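Local structure of putative phosphatase (Bacteroides thetaiotaomicron, 3KYA) at residues Leu174-Asn186 and Tyr224-Asp236. The protein is a putative phosphatase that binds zinc ions and carries an IPT/TIG domain near its N-terminus. Sequence-based numbering, arbitrary orientation.
Sequences LSSPLNINTIPTN and YIIKRNADGTFDD. With EDO (1,2-ethanediol), chain M; EDO (1,2-ethanediol), chain N.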
# COMPACT_ATOMS: atom_id res chain seq x y z
N LEU A 174 -2.76 -10.12 38.13
CA LEU A 174 -3.52 -11.18 37.47
C LEU A 174 -4.28 -11.94 38.54
O LEU A 174 -3.70 -12.32 39.57
CB LEU A 174 -2.59 -12.17 36.75
CG LEU A 174 -3.23 -13.37 36.05
CD1 LEU A 174 -4.00 -12.93 34.80
CD2 LEU A 174 -2.17 -14.41 35.65
N SER A 175 -5.57 -12.15 38.32
CA SER A 175 -6.40 -12.90 39.25
C SER A 175 -7.31 -13.87 38.48
O SER A 175 -7.39 -13.82 37.23
CB SER A 175 -7.21 -11.94 40.15
OG SER A 175 -8.09 -11.14 39.37
N SER A 176 -7.98 -14.76 39.23
CA SER A 176 -8.88 -15.76 38.67
C SER A 176 -10.26 -15.70 39.36
O SER A 176 -10.62 -16.60 40.13
CB SER A 176 -8.28 -17.16 38.82
OG SER A 176 -7.00 -17.22 38.22
N PRO A 177 -11.03 -14.63 39.09
CA PRO A 177 -12.29 -14.42 39.81
C PRO A 177 -13.46 -15.34 39.41
O PRO A 177 -14.38 -15.53 40.21
CB PRO A 177 -12.64 -12.97 39.46
CG PRO A 177 -12.03 -12.76 38.10
CD PRO A 177 -10.77 -13.57 38.10
N LEU A 178 -13.42 -15.87 38.20
CA LEU A 178 -14.50 -16.69 37.67
C LEU A 178 -14.10 -18.15 37.50
O LEU A 178 -13.45 -18.52 36.52
CB LEU A 178 -14.95 -16.09 36.33
CG LEU A 178 -15.61 -14.71 36.42
CD1 LEU A 178 -15.54 -13.94 35.10
CD2 LEU A 178 -17.07 -14.87 36.91
N ASN A 179 -14.47 -18.97 38.47
CA ASN A 179 -14.15 -20.40 38.41
C ASN A 179 -15.23 -21.23 37.71
O ASN A 179 -15.03 -22.43 37.51
CB ASN A 179 -13.81 -20.93 39.80
CG ASN A 179 -12.48 -20.40 40.28
OD1 ASN A 179 -11.43 -20.77 39.76
ND2 ASN A 179 -12.53 -19.51 41.26
N ILE A 180 -16.34 -20.59 37.35
CA ILE A 180 -17.44 -21.19 36.58
C ILE A 180 -17.64 -22.69 36.83
O ILE A 180 -17.75 -23.49 35.90
CB ILE A 180 -17.27 -20.88 35.05
CG1 ILE A 180 -15.86 -21.20 34.57
CG2 ILE A 180 -17.54 -19.42 34.76
CD1 ILE A 180 -15.68 -21.08 33.04
N ASN A 181 -17.72 -23.05 38.11
CA ASN A 181 -17.83 -24.45 38.52
C ASN A 181 -18.97 -25.25 37.89
O ASN A 181 -18.83 -26.45 37.69
CB ASN A 181 -17.89 -24.55 40.06
CG ASN A 181 -16.55 -24.22 40.71
OD1 ASN A 181 -15.49 -24.60 40.19
ND2 ASN A 181 -16.59 -23.55 41.84
N THR A 182 -20.08 -24.59 37.56
CA THR A 182 -21.22 -25.31 36.98
C THR A 182 -21.05 -25.59 35.48
O THR A 182 -21.82 -26.37 34.93
CB THR A 182 -22.57 -24.58 37.23
OG1 THR A 182 -22.60 -23.33 36.54
CG2 THR A 182 -22.80 -24.36 38.72
N ILE A 183 -20.08 -24.96 34.82
CA ILE A 183 -19.83 -25.22 33.38
C ILE A 183 -19.22 -26.62 33.25
O ILE A 183 -18.31 -26.98 34.01
CB ILE A 183 -19.00 -24.09 32.72
CG1 ILE A 183 -19.84 -22.81 32.70
CG2 ILE A 183 -18.58 -24.46 31.29
CD1 ILE A 183 -19.19 -21.62 31.97
N PRO A 184 -19.73 -27.43 32.31
CA PRO A 184 -19.33 -28.84 32.18
C PRO A 184 -18.04 -29.14 31.42
O PRO A 184 -17.77 -30.31 31.13
CB PRO A 184 -20.50 -29.45 31.41
CG PRO A 184 -21.07 -28.36 30.65
CD PRO A 184 -20.82 -27.09 31.39
N THR A 185 -17.25 -28.12 31.12
CA THR A 185 -16.03 -28.32 30.37
C THR A 185 -15.06 -27.18 30.64
O THR A 185 -15.45 -26.13 31.16
CB THR A 185 -16.33 -28.34 28.85
OG1 THR A 185 -15.10 -28.53 28.13
CG2 THR A 185 -16.96 -27.04 28.41
N ASN A 186 -13.80 -27.41 30.28
CA ASN A 186 -12.77 -26.38 30.39
C ASN A 186 -12.49 -25.72 29.03
O ASN A 186 -11.57 -24.90 28.90
CB ASN A 186 -11.49 -26.93 31.06
CG ASN A 186 -10.80 -28.04 30.28
OD1 ASN A 186 -11.09 -28.28 29.11
ND2 ASN A 186 -9.87 -28.72 30.93
N TYR A 224 -23.61 -19.45 28.12
CA TYR A 224 -24.06 -19.07 29.46
C TYR A 224 -24.07 -17.55 29.58
O TYR A 224 -23.38 -16.84 28.83
CB TYR A 224 -23.14 -19.66 30.54
CG TYR A 224 -23.23 -21.16 30.69
CD1 TYR A 224 -22.52 -22.02 29.86
CD2 TYR A 224 -24.03 -21.73 31.68
CE1 TYR A 224 -22.60 -23.40 30.00
CE2 TYR A 224 -24.12 -23.12 31.82
CZ TYR A 224 -23.40 -23.94 30.97
OH TYR A 224 -23.48 -25.32 31.10
N ILE A 225 -24.84 -17.06 30.55
CA ILE A 225 -24.93 -15.64 30.85
C ILE A 225 -24.64 -15.44 32.34
O ILE A 225 -25.23 -16.11 33.20
CB ILE A 225 -26.29 -15.06 30.40
CG1 ILE A 225 -26.24 -13.54 30.35
CG2 ILE A 225 -27.48 -15.58 31.29
CD1 ILE A 225 -27.40 -12.90 29.59
N ILE A 226 -23.72 -14.51 32.65
CA ILE A 226 -23.25 -14.24 34.02
C ILE A 226 -23.57 -12.80 34.41
O ILE A 226 -23.12 -11.86 33.77
CB ILE A 226 -21.73 -14.45 34.15
CG1 ILE A 226 -21.34 -15.85 33.67
CG2 ILE A 226 -21.28 -14.23 35.61
CD1 ILE A 226 -19.84 -16.13 33.67
N LYS A 227 -24.33 -12.63 35.49
CA LYS A 227 -24.78 -11.31 35.92
C LYS A 227 -23.79 -10.59 36.83
O LYS A 227 -23.29 -11.16 37.82
CB LYS A 227 -26.13 -11.43 36.63
CG LYS A 227 -26.82 -10.11 36.91
CD LYS A 227 -28.17 -10.33 37.57
CE LYS A 227 -28.95 -9.05 37.68
NZ LYS A 227 -30.21 -9.29 38.41
N ARG A 228 -23.54 -9.33 36.51
CA ARG A 228 -22.66 -8.48 37.29
C ARG A 228 -23.20 -8.35 38.72
O ARG A 228 -24.41 -8.20 38.94
CB ARG A 228 -22.55 -7.11 36.60
CG ARG A 228 -21.43 -6.20 37.13
CD ARG A 228 -21.44 -4.84 36.41
NE ARG A 228 -21.08 -4.88 34.98
CZ ARG A 228 -19.85 -4.74 34.49
NH1 ARG A 228 -18.79 -4.59 35.28
NH2 ARG A 228 -19.66 -4.79 33.17
N ASN A 229 -22.29 -8.44 39.69
CA ASN A 229 -22.64 -8.29 41.10
C ASN A 229 -22.99 -6.84 41.42
O ASN A 229 -22.67 -5.92 40.64
CB ASN A 229 -21.48 -8.73 42.00
CG ASN A 229 -21.18 -10.22 41.89
OD1 ASN A 229 -22.09 -11.06 41.87
ND2 ASN A 229 -19.90 -10.56 41.84
N ALA A 230 -23.64 -6.64 42.56
CA ALA A 230 -24.01 -5.30 43.02
C ALA A 230 -22.80 -4.38 43.14
O ALA A 230 -22.93 -3.17 42.94
CB ALA A 230 -24.80 -5.37 44.37
N ASP A 231 -21.62 -4.92 43.46
CA ASP A 231 -20.42 -4.08 43.57
C ASP A 231 -19.69 -3.87 42.23
O ASP A 231 -18.58 -3.34 42.21
CB ASP A 231 -19.45 -4.61 44.64
CG ASP A 231 -18.88 -5.98 44.32
OD1 ASP A 231 -19.12 -6.51 43.21
OD2 ASP A 231 -18.17 -6.54 45.19
N GLY A 232 -20.29 -4.32 41.12
CA GLY A 232 -19.70 -4.12 39.80
C GLY A 232 -18.80 -5.23 39.28
O GLY A 232 -18.38 -5.19 38.14
N THR A 233 -18.51 -6.23 40.11
CA THR A 233 -17.62 -7.33 39.73
C THR A 233 -18.31 -8.51 39.04
O THR A 233 -19.53 -8.66 39.09
CB THR A 233 -16.91 -7.91 40.99
OG1 THR A 233 -17.90 -8.46 41.89
CG2 THR A 233 -16.08 -6.83 41.69
N PHE A 234 -17.50 -9.33 38.37
CA PHE A 234 -17.97 -10.62 37.86
C PHE A 234 -17.12 -11.66 38.60
O PHE A 234 -15.90 -11.72 38.36
CB PHE A 234 -17.77 -10.81 36.35
CG PHE A 234 -18.61 -9.90 35.49
CD1 PHE A 234 -19.93 -10.24 35.18
CD2 PHE A 234 -18.08 -8.73 34.97
CE1 PHE A 234 -20.71 -9.40 34.37
CE2 PHE A 234 -18.84 -7.91 34.15
CZ PHE A 234 -20.16 -8.24 33.86
N ASP A 235 -17.71 -12.44 39.49
CA ASP A 235 -16.95 -13.47 40.21
C ASP A 235 -17.82 -14.67 40.63
O ASP A 235 -18.91 -14.86 40.10
CB ASP A 235 -16.16 -12.84 41.39
CG ASP A 235 -17.05 -12.21 42.46
OD1 ASP A 235 -18.23 -12.61 42.61
OD2 ASP A 235 -16.54 -11.33 43.19
N ASP A 236 -17.35 -15.48 41.57
CA ASP A 236 -18.09 -16.68 41.96
C ASP A 236 -19.39 -16.38 42.73
O ASP A 236 -20.17 -17.29 42.99
CB ASP A 236 -17.17 -17.68 42.69
CG ASP A 236 -16.11 -18.29 41.76
OD1 ASP A 236 -16.35 -18.42 40.54
OD2 ASP A 236 -15.02 -18.65 42.24
C1 EDO M . -19.05 -17.62 37.81
O1 EDO M . -17.77 -18.18 38.17
C2 EDO M . -20.15 -18.00 38.79
O2 EDO M . -20.13 -19.43 38.98
C1 EDO N . -26.50 -2.91 39.01
O1 EDO N . -25.41 -2.06 39.34
C2 EDO N . -26.00 -4.32 38.73
O2 EDO N . -24.57 -4.32 38.56
O HOH W 1 -14.24 -15.41 42.92
O HOH W 2 -17.98 -20.95 40.24
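Ile183 lies over one face of the Tyr224 ring, its CG1 4.0 Å from the ring centroid, a CH-pi contact. With CG anti to the carbonyl carbon (chi1 -69°), the ring reaches across to Pro184, whose CD comes within 3.2 Å of the Tyr224 hydroxyl OH. Ile211 and Leu242, on the strands flanking 220-227, pack on the Tyr224 side chain. Were Tyr224 replaced by an alanine, a gap would probably open beneath Ile183, and the hydroxyl and CZ that Pro184 CD touches would be lost. Further along, Ile226 CD1 meets Ile180 CG2 at 4.2 Å, and Leu178 runs beside Phe234, CD1 to CB. The contact joins two successive blades of what is consistent with a six-bladed beta-propeller: the end of strand 173-178 and the loop leaving it, with a type I turn from Ile180 to Ile183, pack against strand 220-227 and the loop that follows it. At the solvent side polar groups take over. The Asp236 carboxylate grips Asn179 twice through syn lone pairs: OD1 accepts from the backbone N of Asn179 (2.8 Å), OD2 from its ND2 (2.8 Å, nearly straight at 175°). The amide and carboxylate planes are turned 40° apart. OD1 of Asp236 also accepts from O1 of an ethanediol, presumably a crystallisation additive, and from a water that the backbone N of Asn181 binds. A second water donates to Pro177 O and, weakly, to OD2 of Asp236.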